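Putative NADH-flavin reductase (Lactobacillus casei ATCC 334, PDB 3H2S) binds NADPH on a Rossmann-type fold and probably acts as an NAD(P)H-dependent oxidoreductase on CH-NH donors. Local coordinates at residues A[14-19]-A[67-72]; A[99-104]-A[194-199]. All blocks are in the same frame, centred on the assembly; numbering follows the deposited sequence.

Contact 1: A[14-19]-A[67-72]; sequences SAIVAE and VDALSV. With NDP (NADPH dihydro-nicotinamide-adenine-dinucleotide phosphate), chain C.
Ile16, Val67 and Ala69 meet through aliphatic groups alone; the flat groups lie farther along 67-72, where the chain meets NADPH. One is the adenine of the cofactor. Leu70 CD2 sits 3.6 Å from N3A, raised above the ring plane and set to one side of N3A. Ser71 O comes to 3.1 Å from C8A on the same side of that plane. The other flat group is the Asp68 carboxylate. The backbone N of Leu70 donates to Asp68 OD1 at 3.1 Å with an N-H...O angle of 156°, nearly along the C-O bond. This is an Asx turn, and it probably helps hold the turn at the end of strand 65-68.

The helix meets this chain through Ile16. Its CG1 branch stands beside the backbone N (chi1 -66°) and carries CD1 out toward the strand. There CD1 meets Val67 CG1 tip to tip at 3.8 Å and Ala69 CB at 3.9 Å. This one methyl makes the two closest contacts; the contact is small and buried. Past Ala69 the backbone runs alongside NADPH. Ser71 N gives a weak hydrogen bond of 3.3 Å to ribose atom O4B, and Leu70 O lies 3.4 Å from C3D of the second ribose. Thus the end of a central strand passes straight into cofactor-binding chain, as in Rossmann folds.

Helix 11-22 follows strand 2-6, and the backbone N atoms of Arg11 and Ala12 at its start are hydrogen-bonded to NADPH. Strand 65-68 lies between strands 2-6 and 99-103. Ile16 also rests on Val5 of strand 2-6 and on Ile196 of helix 189-201, while Leu70 and Ser71 touch helix 80-91.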
ATOM      1  N   SER A  14      19.056 -12.726  -9.278  1.00  7.97           N
ATOM      2  CA  SER A  14      20.013 -13.811  -9.344  1.00  9.53           C
ATOM      3  C   SER A  14      21.414 -13.315  -8.974  1.00  8.76           C
ATOM      4  O   SER A  14      22.186 -14.035  -8.335  1.00  6.99           O
ATOM      5  CB  SER A  14      20.014 -14.448 -10.731  1.00 10.82           C
ATOM      6  OG  SER A  14      20.407 -13.513 -11.710  1.00 16.10           O
ATOM      7  N   ALA A  15      21.690 -12.052  -9.289  1.00  8.67           N
ATOM      8  CA  ALA A  15      22.963 -11.427  -8.939  1.00  6.56           C
ATOM      9  C   ALA A  15      23.041 -11.228  -7.424  1.00  8.30           C
ATOM     10  O   ALA A  15      24.099 -11.428  -6.812  1.00  7.53           O
ATOM     11  CB  ALA A  15      23.102 -10.104  -9.650  1.00  7.70           C
ATOM     12  N   ILE A  16      21.917 -10.823  -6.833  1.00  8.63           N
ATOM     13  CA  ILE A  16      21.806 -10.661  -5.378  1.00  9.71           C
ATOM     14  C   ILE A  16      22.000 -11.990  -4.646  1.00  8.76           C
ATOM     15  O   ILE A  16      22.711 -12.061  -3.635  1.00  7.43           O
ATOM     16  CB  ILE A  16      20.447 -10.055  -4.985  1.00  7.88           C
ATOM     17  CG1 ILE A  16      20.345  -8.609  -5.523  1.00 11.97           C
ATOM     18  CG2 ILE A  16      20.261 -10.106  -3.473  1.00  9.38           C
ATOM     19  CD1 ILE A  16      18.900  -8.132  -5.767  1.00 10.70           C
ATOM     20  N   VAL A  17      21.396 -13.053  -5.175  1.00  8.55           N
ATOM     21  CA  VAL A  17      21.559 -14.379  -4.575  1.00  8.29           C
ATOM     22  C   VAL A  17      23.024 -14.797  -4.574  1.00  5.88           C
ATOM     23  O   VAL A  17      23.564 -15.196  -3.537  1.00  7.63           O
ATOM     24  CB  VAL A  17      20.696 -15.456  -5.283  1.00  7.09           C
ATOM     25  CG1 VAL A  17      21.101 -16.868  -4.812  1.00  7.97           C
ATOM     26  CG2 VAL A  17      19.219 -15.216  -5.009  1.00  8.61           C
ATOM     27  N   ALA A  18      23.710 -14.554  -5.694  1.00  7.53           N
ATOM     28  CA  ALA A  18      25.118 -14.917  -5.820  1.00  8.65           C
ATOM     29  C   ALA A  18      26.001 -14.118  -4.856  1.00  8.67           C
ATOM     30  O   ALA A  18      26.861 -14.681  -4.169  1.00 10.42           O
ATOM     31  CB  ALA A  18      25.594 -14.718  -7.268  1.00  7.91           C
ATOM     32  N   GLU A  19      25.759 -12.816  -4.778  1.00  7.79           N
ATOM     33  CA  GLU A  19      26.550 -11.955  -3.907  1.00  7.95           C
ATOM     34  C   GLU A  19      26.289 -12.324  -2.448  1.00  9.57           C
ATOM     35  O   GLU A  19      27.208 -12.324  -1.629  1.00  8.92           O
ATOM     36  CB  GLU A  19      26.224 -10.475  -4.146  1.00 10.10           C
ATOM     37  CG  GLU A  19      27.054  -9.513  -3.272  1.00 11.09           C
ATOM     38  CD  GLU A  19      28.553  -9.591  -3.568  1.00 17.18           C
ATOM     39  OE1 GLU A  19      28.921 -10.096  -4.656  1.00 18.09           O
ATOM     40  OE2 GLU A  19      29.366  -9.161  -2.709  1.00 16.51           O
ATOM     41  N   VAL A  67      14.895  -8.863   0.252  1.00  6.14           N
ATOM     42  CA  VAL A  67      15.174  -7.987  -0.869  1.00  6.71           C
ATOM     43  C   VAL A  67      14.083  -8.115  -1.919  1.00  5.84           C
ATOM     44  O   VAL A  67      13.750  -9.226  -2.344  1.00  8.60           O
ATOM     45  CB  VAL A  67      16.555  -8.286  -1.504  1.00  6.75           C
ATOM     46  CG1 VAL A  67      16.801  -7.332  -2.703  1.00  6.72           C
ATOM     47  CG2 VAL A  67      17.650  -8.139  -0.455  1.00  8.74           C
ATOM     48  N   ASP A  68      13.489  -6.987  -2.291  1.00  7.37           N
ATOM     49  CA  ASP A  68      12.454  -6.966  -3.335  1.00  8.38           C
ATOM     50  C   ASP A  68      13.081  -6.684  -4.714  1.00 10.59           C
ATOM     51  O   ASP A  68      13.398  -5.541  -5.039  1.00  8.82           O
ATOM     52  CB  ASP A  68      11.353  -5.943  -2.991  1.00  8.90           C
ATOM     53  CG  ASP A  68      10.265  -5.841  -4.059  1.00 13.53           C
ATOM     54  OD1 ASP A  68      10.426  -6.403  -5.164  1.00 14.68           O
ATOM     55  OD2 ASP A  68       9.230  -5.166  -3.790  1.00 16.10           O
ATOM     56  N   ALA A  69      13.348  -7.747  -5.476  1.00  7.90           N
ATOM     57  CA  ALA A  69      13.879  -7.597  -6.826  1.00  7.21           C
ATOM     58  C   ALA A  69      12.866  -8.020  -7.880  1.00  8.02           C
ATOM     59  O   ALA A  69      13.239  -8.465  -8.964  1.00  8.08           O
ATOM     60  CB  ALA A  69      15.179  -8.425  -6.983  1.00 11.14           C
ATOM     61  N   LEU A  70      11.584  -7.932  -7.540  1.00  7.48           N
ATOM     62  CA  LEU A  70      10.515  -8.273  -8.480  1.00  7.67           C
ATOM     63  C   LEU A  70      10.358  -7.172  -9.514  1.00  9.97           C
ATOM     64  O   LEU A  70      10.609  -5.993  -9.224  1.00  8.91           O
ATOM     65  CB  LEU A  70       9.184  -8.462  -7.732  1.00  5.91           C
ATOM     66  CG  LEU A  70       9.095  -9.655  -6.787  1.00  3.59           C
ATOM     67  CD1 LEU A  70       8.027  -9.406  -5.709  1.00  8.50           C
ATOM     68  CD2 LEU A  70       8.851 -10.960  -7.535  1.00  7.82           C
ATOM     69  N   SER A  71       9.884  -7.552 -10.701  1.00  8.30           N
ATOM     70  CA  SER A  71       9.570  -6.571 -11.729  1.00  9.85           C
ATOM     71  C   SER A  71       8.329  -6.936 -12.532  1.00 10.51           C
ATOM     72  O   SER A  71       7.712  -7.984 -12.307  1.00 14.53           O
ATOM     73  CB  SER A  71      10.755  -6.367 -12.664  1.00 13.50           C
ATOM     74  OG  SER A  71      10.663  -5.092 -13.289  1.00 13.82           O
ATOM     75  N   VAL A  72       7.985  -6.072 -13.480  1.00 10.71           N
ATOM     76  CA  VAL A  72       6.815  -6.256 -14.317  1.00 14.45           C
ATOM     77  C   VAL A  72       7.227  -5.956 -15.749  1.00 15.79           C
ATOM     78  O   VAL A  72       7.768  -4.876 -16.028  1.00 14.73           O
ATOM     79  CB  VAL A  72       5.698  -5.272 -13.935  1.00 16.64           C
ATOM     80  CG1 VAL A  72       4.471  -5.489 -14.820  1.00 18.36           C
ATOM     81  CG2 VAL A  72       5.329  -5.417 -12.456  1.00 17.45           C
TER
HETATM   82  PA  NDP C 301      13.459  -9.263 -14.108  1.00 15.04           P
HETATM   83  O1A NDP C 301      12.508  -8.890 -15.282  1.00 12.73           O
HETATM   84  O2A NDP C 301      14.738  -9.958 -14.429  1.00  9.47           O
HETATM   85  O5B NDP C 301      12.351 -10.289 -13.340  1.00 29.10           O
HETATM   86  C5B NDP C 301      12.243  -9.895 -11.948  1.00 25.25           C
HETATM   87  C4B NDP C 301      11.570 -11.051 -11.110  1.00 12.08           C
HETATM   88  O4B NDP C 301      10.174 -10.825 -11.094  1.00 10.89           O
HETATM   89  C3B NDP C 301      11.748 -12.463 -11.763  1.00 14.19           C
HETATM   90  O3B NDP C 301      12.296 -13.275 -10.772  1.00 15.92           O
HETATM   91  C2B NDP C 301      10.253 -12.872 -12.090  1.00 13.50           C
HETATM   92  O2B NDP C 301       9.946 -14.221 -12.036  1.00 15.08           O
HETATM   93  C1B NDP C 301       9.533 -12.061 -10.969  1.00 11.85           C
HETATM   94  N9A NDP C 301       8.118 -11.843 -11.312  1.00 13.22           N
HETATM   95  C8A NDP C 301       7.674 -11.039 -12.394  1.00 16.22           C
HETATM   96  N7A NDP C 301       6.343 -10.974 -12.481  1.00 16.77           N
HETATM   97  C5A NDP C 301       5.888 -11.743 -11.389  1.00 17.08           C
HETATM   98  C6A NDP C 301       4.576 -12.007 -10.960  1.00 14.64           C
HETATM   99  N6A NDP C 301       3.537 -11.513 -11.689  1.00 19.27           N
HETATM  100  N1A NDP C 301       4.383 -13.001 -10.018  1.00 15.62           N
HETATM  101  C2A NDP C 301       5.492 -13.424  -9.342  1.00 10.46           C
HETATM  102  N3A NDP C 301       6.802 -13.083  -9.532  1.00 17.66           N
HETATM  103  C4A NDP C 301       6.971 -12.285 -10.642  1.00 16.10           C
HETATM  104  O3  NDP C 301      13.763  -7.802 -13.594  1.00 13.94           O
HETATM  105  PN  NDP C 301      15.036  -6.844 -13.286  1.00 12.69           P
HETATM  106  O1N NDP C 301      16.055  -7.647 -12.455  1.00  9.79           O
HETATM  107  O2N NDP C 301      15.537  -6.480 -14.650  1.00 13.11           O
HETATM  108  O5D NDP C 301      14.602  -5.558 -12.378  1.00 14.73           O
HETATM  109  C5D NDP C 301      14.665  -5.578 -10.949  1.00 12.53           C
HETATM  110  C4D NDP C 301      14.226  -4.188 -10.454  1.00  9.36           C
HETATM  111  O4D NDP C 301      15.005  -3.258 -11.187  1.00 12.34           O
HETATM  112  C3D NDP C 301      12.731  -3.793 -10.636  1.00 11.45           C
HETATM  113  O3D NDP C 301      12.320  -2.994  -9.588  1.00 11.90           O
HETATM  114  C2D NDP C 301      12.796  -3.032 -12.010  1.00 15.02           C
HETATM  115  O2D NDP C 301      11.776  -2.070 -12.112  1.00 14.55           O
HETATM  116  C1D NDP C 301      14.167  -2.298 -11.785  1.00  9.92           C
HETATM  117  N1N NDP C 301      14.664  -1.710 -13.027  1.00 14.14           N
HETATM  118  C2N NDP C 301      14.709  -0.253 -13.074  1.00 13.62           C
HETATM  119  C3N NDP C 301      15.002   0.332 -14.456  1.00 15.60           C
HETATM  120  C7N NDP C 301      15.536   1.747 -14.316  1.00 22.49           C
HETATM  121  O7N NDP C 301      15.036   2.505 -13.496  1.00 27.19           O
HETATM  122  N7N NDP C 301      16.468   2.203 -15.235  1.00 28.15           N
HETATM  123  C4N NDP C 301      15.755  -0.507 -15.469  1.00 14.22           C
HETATM  124  C5N NDP C 301      15.385  -1.969 -15.465  1.00 14.98           C
HETATM  125  C6N NDP C 301      14.900  -2.579 -14.170  1.00 14.77           C
HETATM  126  P2B NDP C 301      10.349 -15.209 -13.268  1.00 18.35           P
HETATM  127  O1X NDP C 301      11.910 -15.393 -13.279  1.00 18.31           O
HETATM  128  O2X NDP C 301       9.812 -16.635 -12.874  1.00 16.22           O
HETATM  129  O3X NDP C 301       9.853 -14.712 -14.582  1.00 21.30           O

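Contact 2: A[99-104]-A[194-199]; sequences LAVFIL and LAILDQ. With NDP (NADPH dihydro-nicotinamide-adenine-dinucleotide phosphate), chain C.
Strand 99-103 and helix 194-199 run nearly antiparallel, at 159°, with their axes 9.7 Å apart at closest approach, and the CA atoms of Val101 and Ile196 are the nearest pair. Ile196 carries most of the contact. Its CG1 lies 4.1 Å from Val101 CG1, and the two side chains cross obliquely. Its CD1 goes on to Ile103, 3.8 Å from Ile103 CD1, where the two side chains cross at about a right angle. At the other end, Leu99 CD1 only grazes the backbone O of Gln199. The amide of Gln199 is engaged elsewhere: OE1 accepts from the backbone N of Thr204 and of Ala205.

In this Rossmann-type sheet the strand lies between 65-68 and 153-158. Val101 faces helix 189-201, while Phe102 turns from it to helix 132-145, so the sheet is covered on both faces. The C-terminal end of the strand reaches the cofactor, as usual in this fold.

Ile103 touches both Ile196 and the cofactor. Its CG1 branch, beside the backbone N (chi1 -58°), leads to Ile196, and CG2 lies 3.5 Å from O4D of the nicotinamide ribose and 3.6 Å from C4D. With an alanine in its place both branches go, and Ile196 CD1 would probably lose this partner while that side of the ribose would be less well packed. The backbone O of Ile103 lies 3.2 Å from ribose O3D and also accepts a weak hydrogen bond from Gln138 NE2. Farther on, Leu104 O is 3.9 Å from nicotinamide C2N.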
ATOM      1  N   LEU A  99      15.331  -6.036   7.949  1.00 11.79           N
ATOM      2  CA  LEU A  99      15.705  -5.072   6.926  1.00  8.75           C
ATOM      3  C   LEU A  99      15.031  -5.432   5.614  1.00  8.98           C
ATOM      4  O   LEU A  99      15.050  -6.587   5.190  1.00 12.40           O
ATOM      5  CB  LEU A  99      17.222  -5.086   6.712  1.00  9.41           C
ATOM      6  CG  LEU A  99      18.123  -4.707   7.884  1.00 11.74           C
ATOM      7  CD1 LEU A  99      19.578  -4.875   7.448  1.00 21.36           C
ATOM      8  CD2 LEU A  99      17.861  -3.273   8.243  1.00 23.95           C
ATOM      9  N   ALA A 100      14.472  -4.439   4.941  1.00  7.49           N
ATOM     10  CA  ALA A 100      13.873  -4.676   3.628  1.00 10.30           C
ATOM     11  C   ALA A 100      14.451  -3.702   2.617  1.00 11.47           C
ATOM     12  O   ALA A 100      14.231  -2.491   2.724  1.00 11.85           O
ATOM     13  CB  ALA A 100      12.361  -4.516   3.705  1.00  9.59           C
ATOM     14  N   VAL A 101      15.156  -4.226   1.615  1.00  8.93           N
ATOM     15  CA  VAL A 101      15.662  -3.393   0.534  1.00  7.61           C
ATOM     16  C   VAL A 101      14.775  -3.490  -0.701  1.00  7.73           C
ATOM     17  O   VAL A 101      14.537  -4.577  -1.227  1.00  9.69           O
ATOM     18  CB  VAL A 101      17.126  -3.758   0.161  1.00 10.12           C
ATOM     19  CG1 VAL A 101      17.632  -2.917  -1.035  1.00  5.93           C
ATOM     20  CG2 VAL A 101      18.027  -3.580   1.367  1.00 13.67           C
ATOM     21  N   PHE A 102      14.332  -2.342  -1.187  1.00  8.00           N
ATOM     22  CA  PHE A 102      13.492  -2.281  -2.389  1.00  5.79           C
ATOM     23  C   PHE A 102      14.286  -1.645  -3.513  1.00  7.44           C
ATOM     24  O   PHE A 102      14.921  -0.598  -3.313  1.00  5.10           O
ATOM     25  CB  PHE A 102      12.235  -1.436  -2.126  1.00  6.40           C
ATOM     26  CG  PHE A 102      11.331  -2.010  -1.093  1.00  6.48           C
ATOM     27  CD1 PHE A 102      10.256  -2.794  -1.464  1.00  6.40           C
ATOM     28  CD2 PHE A 102      11.571  -1.792   0.264  1.00  9.87           C
ATOM     29  CE1 PHE A 102       9.421  -3.368  -0.507  1.00 11.19           C
ATOM     30  CE2 PHE A 102      10.773  -2.402   1.236  1.00  8.40           C
ATOM     31  CZ  PHE A 102       9.690  -3.183   0.849  1.00  8.18           C
ATOM     32  N   ILE A 103      14.348  -2.340  -4.650  1.00  5.83           N
ATOM     33  CA  ILE A 103      14.909  -1.755  -5.850  1.00  7.08           C
ATOM     34  C   ILE A 103      13.819  -0.912  -6.512  1.00  7.00           C
ATOM     35  O   ILE A 103      12.747  -1.415  -6.865  1.00 10.60           O
ATOM     36  CB  ILE A 103      15.406  -2.793  -6.866  1.00  8.00           C
ATOM     37  CG1 ILE A 103      16.473  -3.726  -6.242  1.00  7.35           C
ATOM     38  CG2 ILE A 103      15.965  -2.081  -8.082  1.00  6.83           C
ATOM     39  CD1 ILE A 103      17.006  -4.771  -7.216  1.00  8.93           C
ATOM     40  N   LEU A 104      14.122   0.360  -6.720  1.00  7.21           N
ATOM     41  CA  LEU A 104      13.144   1.301  -7.247  1.00  8.23           C
ATOM     42  C   LEU A 104      13.484   1.634  -8.697  1.00 12.55           C
ATOM     43  O   LEU A 104      14.197   0.882  -9.365  1.00 14.06           O
ATOM     44  CB  LEU A 104      13.111   2.559  -6.367  1.00 12.18           C
ATOM     45  CG  LEU A 104      12.683   2.299  -4.913  1.00 10.11           C
ATOM     46  CD1 LEU A 104      12.879   3.546  -4.057  1.00 12.94           C
ATOM     47  CD2 LEU A 104      11.241   1.796  -4.828  1.00  9.79           C
ATOM     48  N   LEU A 194      26.284  -5.645  -5.132  1.00  8.70           N
ATOM     49  CA  LEU A 194      27.252  -5.116  -4.161  1.00  8.38           C
ATOM     50  C   LEU A 194      26.588  -4.101  -3.244  1.00  7.94           C
ATOM     51  O   LEU A 194      26.767  -4.142  -2.028  1.00  7.88           O
ATOM     52  CB  LEU A 194      28.448  -4.441  -4.858  1.00 11.63           C
ATOM     53  CG  LEU A 194      29.488  -5.287  -5.600  1.00 16.03           C
ATOM     54  CD1 LEU A 194      30.693  -4.415  -5.973  1.00 14.04           C
ATOM     55  CD2 LEU A 194      29.922  -6.489  -4.769  1.00 16.57           C
ATOM     56  N   ALA A 195      25.904  -3.135  -3.848  1.00  7.82           N
ATOM     57  CA  ALA A 195      25.266  -2.042  -3.104  1.00  9.46           C
ATOM     58  C   ALA A 195      24.202  -2.550  -2.131  1.00  7.67           C
ATOM     59  O   ALA A 195      24.072  -2.061  -1.022  1.00  8.82           O
ATOM     60  CB  ALA A 195      24.664  -1.007  -4.090  1.00  7.77           C
ATOM     61  N   ILE A 196      23.381  -3.486  -2.591  1.00  7.22           N
ATOM     62  CA  ILE A 196      22.373  -4.088  -1.750  1.00  9.63           C
ATOM     63  C   ILE A 196      22.952  -4.833  -0.552  1.00  9.94           C
ATOM     64  O   ILE A 196      22.547  -4.587   0.583  1.00  9.04           O
ATOM     65  CB  ILE A 196      21.449  -4.996  -2.582  1.00  8.09           C
ATOM     66  CG1 ILE A 196      20.607  -4.121  -3.533  1.00  7.71           C
ATOM     67  CG2 ILE A 196      20.557  -5.837  -1.654  1.00 10.54           C
ATOM     68  CD1 ILE A 196      19.755  -4.906  -4.532  1.00 12.77           C
ATOM     69  N   LEU A 197      23.942  -5.689  -0.800  1.00  9.70           N
ATOM     70  CA  LEU A 197      24.566  -6.451   0.258  1.00 10.72           C
ATOM     71  C   LEU A 197      25.356  -5.547   1.185  1.00 10.05           C
ATOM     72  O   LEU A 197      25.398  -5.790   2.382  1.00 10.01           O
ATOM     73  CB  LEU A 197      25.450  -7.577  -0.292  1.00  9.92           C
ATOM     74  CG  LEU A 197      24.748  -8.941  -0.401  1.00 13.01           C
ATOM     75  CD1 LEU A 197      24.245  -9.416   0.956  1.00 13.09           C
ATOM     76  CD2 LEU A 197      23.615  -8.885  -1.416  1.00 11.38           C
ATOM     77  N   ASP A 198      25.922  -4.471   0.639  1.00  7.49           N
ATOM     78  CA  ASP A 198      26.605  -3.481   1.479  1.00 10.67           C
ATOM     79  C   ASP A 198      25.638  -2.905   2.502  1.00 10.01           C
ATOM     80  O   ASP A 198      25.990  -2.727   3.664  1.00 10.14           O
ATOM     81  CB  ASP A 198      27.209  -2.360   0.629  1.00 11.30           C
ATOM     82  CG  ASP A 198      28.559  -2.742   0.041  1.00 14.03           C
ATOM     83  OD1 ASP A 198      29.062  -3.842   0.354  1.00 15.13           O
ATOM     84  OD2 ASP A 198      29.115  -1.935  -0.726  1.00 12.75           O
ATOM     85  N   GLN A 199      24.446  -2.526   2.041  1.00 12.06           N
ATOM     86  CA  GLN A 199      23.431  -1.966   2.944  1.00 10.28           C
ATOM     87  C   GLN A 199      22.959  -2.997   3.959  1.00  9.22           C
ATOM     88  O   GLN A 199      22.717  -2.667   5.111  1.00 13.68           O
ATOM     89  CB  GLN A 199      22.247  -1.420   2.142  1.00 12.90           C
ATOM     90  CG  GLN A 199      22.537  -0.111   1.441  1.00 11.99           C
ATOM     91  CD  GLN A 199      22.813   1.029   2.413  1.00  9.21           C
ATOM     92  OE1 GLN A 199      22.254   1.076   3.505  1.00 10.94           O
ATOM     93  NE2 GLN A 199      23.738   1.899   2.053  1.00 15.71           N
TER
HETATM   94  PA  NDP C 301      13.459  -9.263 -14.108  1.00 15.04           P
HETATM   95  O1A NDP C 301      12.508  -8.890 -15.282  1.00 12.73           O
HETATM   96  O2A NDP C 301      14.738  -9.958 -14.429  1.00  9.47           O
HETATM   97  O5B NDP C 301      12.351 -10.289 -13.340  1.00 29.10           O
HETATM   98  C5B NDP C 301      12.243  -9.895 -11.948  1.00 25.25           C
HETATM   99  C4B NDP C 301      11.570 -11.051 -11.110  1.00 12.08           C
HETATM  100  O4B NDP C 301      10.174 -10.825 -11.094  1.00 10.89           O
HETATM  101  C3B NDP C 301      11.748 -12.463 -11.763  1.00 14.19           C
HETATM  102  O3B NDP C 301      12.296 -13.275 -10.772  1.00 15.92           O
HETATM  103  C2B NDP C 301      10.253 -12.872 -12.090  1.00 13.50           C
HETATM  104  O2B NDP C 301       9.946 -14.221 -12.036  1.00 15.08           O
HETATM  105  C1B NDP C 301       9.533 -12.061 -10.969  1.00 11.85           C
HETATM  106  N9A NDP C 301       8.118 -11.843 -11.312  1.00 13.22           N
HETATM  107  C8A NDP C 301       7.674 -11.039 -12.394  1.00 16.22           C
HETATM  108  N7A NDP C 301       6.343 -10.974 -12.481  1.00 16.77           N
HETATM  109  C5A NDP C 301       5.888 -11.743 -11.389  1.00 17.08           C
HETATM  110  C6A NDP C 301       4.576 -12.007 -10.960  1.00 14.64           C
HETATM  111  N6A NDP C 301       3.537 -11.513 -11.689  1.00 19.27           N
HETATM  112  N1A NDP C 301       4.383 -13.001 -10.018  1.00 15.62           N
HETATM  113  C2A NDP C 301       5.492 -13.424  -9.342  1.00 10.46           C
HETATM  114  N3A NDP C 301       6.802 -13.083  -9.532  1.00 17.66           N
HETATM  115  C4A NDP C 301       6.971 -12.285 -10.642  1.00 16.10           C
HETATM  116  O3  NDP C 301      13.763  -7.802 -13.594  1.00 13.94           O
HETATM  117  PN  NDP C 301      15.036  -6.844 -13.286  1.00 12.69           P
HETATM  118  O1N NDP C 301      16.055  -7.647 -12.455  1.00  9.79           O
HETATM  119  O2N NDP C 301      15.537  -6.480 -14.650  1.00 13.11           O
HETATM  120  O5D NDP C 301      14.602  -5.558 -12.378  1.00 14.73           O
HETATM  121  C5D NDP C 301      14.665  -5.578 -10.949  1.00 12.53           C
HETATM  122  C4D NDP C 301      14.226  -4.188 -10.454  1.00  9.36           C
HETATM  123  O4D NDP C 301      15.005  -3.258 -11.187  1.00 12.34           O
HETATM  124  C3D NDP C 301      12.731  -3.793 -10.636  1.00 11.45           C
HETATM  125  O3D NDP C 301      12.320  -2.994  -9.588  1.00 11.90           O
HETATM  126  C2D NDP C 301      12.796  -3.032 -12.010  1.00 15.02           C
HETATM  127  O2D NDP C 301      11.776  -2.070 -12.112  1.00 14.55           O
HETATM  128  C1D NDP C 301      14.167  -2.298 -11.785  1.00  9.92           C
HETATM  129  N1N NDP C 301      14.664  -1.710 -13.027  1.00 14.14           N
HETATM  130  C2N NDP C 301      14.709  -0.253 -13.074  1.00 13.62           C
HETATM  131  C3N NDP C 301      15.002   0.332 -14.456  1.00 15.60           C
HETATM  132  C7N NDP C 301      15.536   1.747 -14.316  1.00 22.49           C
HETATM  133  O7N NDP C 301      15.036   2.505 -13.496  1.00 27.19           O
HETATM  134  N7N NDP C 301      16.468   2.203 -15.235  1.00 28.15           N
HETATM  135  C4N NDP C 301      15.755  -0.507 -15.469  1.00 14.22           C
HETATM  136  C5N NDP C 301      15.385  -1.969 -15.465  1.00 14.98           C
HETATM  137  C6N NDP C 301      14.900  -2.579 -14.170  1.00 14.77           C
HETATM  138  P2B NDP C 301      10.349 -15.209 -13.268  1.00 18.35           P
HETATM  139  O1X NDP C 301      11.910 -15.393 -13.279  1.00 18.31           O
HETATM  140  O2X NDP C 301       9.812 -16.635 -12.874  1.00 16.22           O
HETATM  141  O3X NDP C 301       9.853 -14.712 -14.582  1.00 21.30           O

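Overall arrangement
The two contacts lie in series along the chain, contact 1 closing before contact 2 opens, and their centres are 10 Å apart. They share one sheet. Strands 65-68 and 99-103 are neighbours in it, joined by a probable hydrogen bond from Asp68 N to Val101 O of 2.8 Å. Their helices, 11-22 and 189-201, touch, with Ile16 CD1 and Ile196 CD1 3.6 Å apart. The buried core is thus continuous between the contacts. Both also reach NADPH: 67-72 runs along the adenosine half and on to the second ribose, and 99-104 meets the nicotinamide half. Chain regions far apart in sequence thereby line one cofactor site.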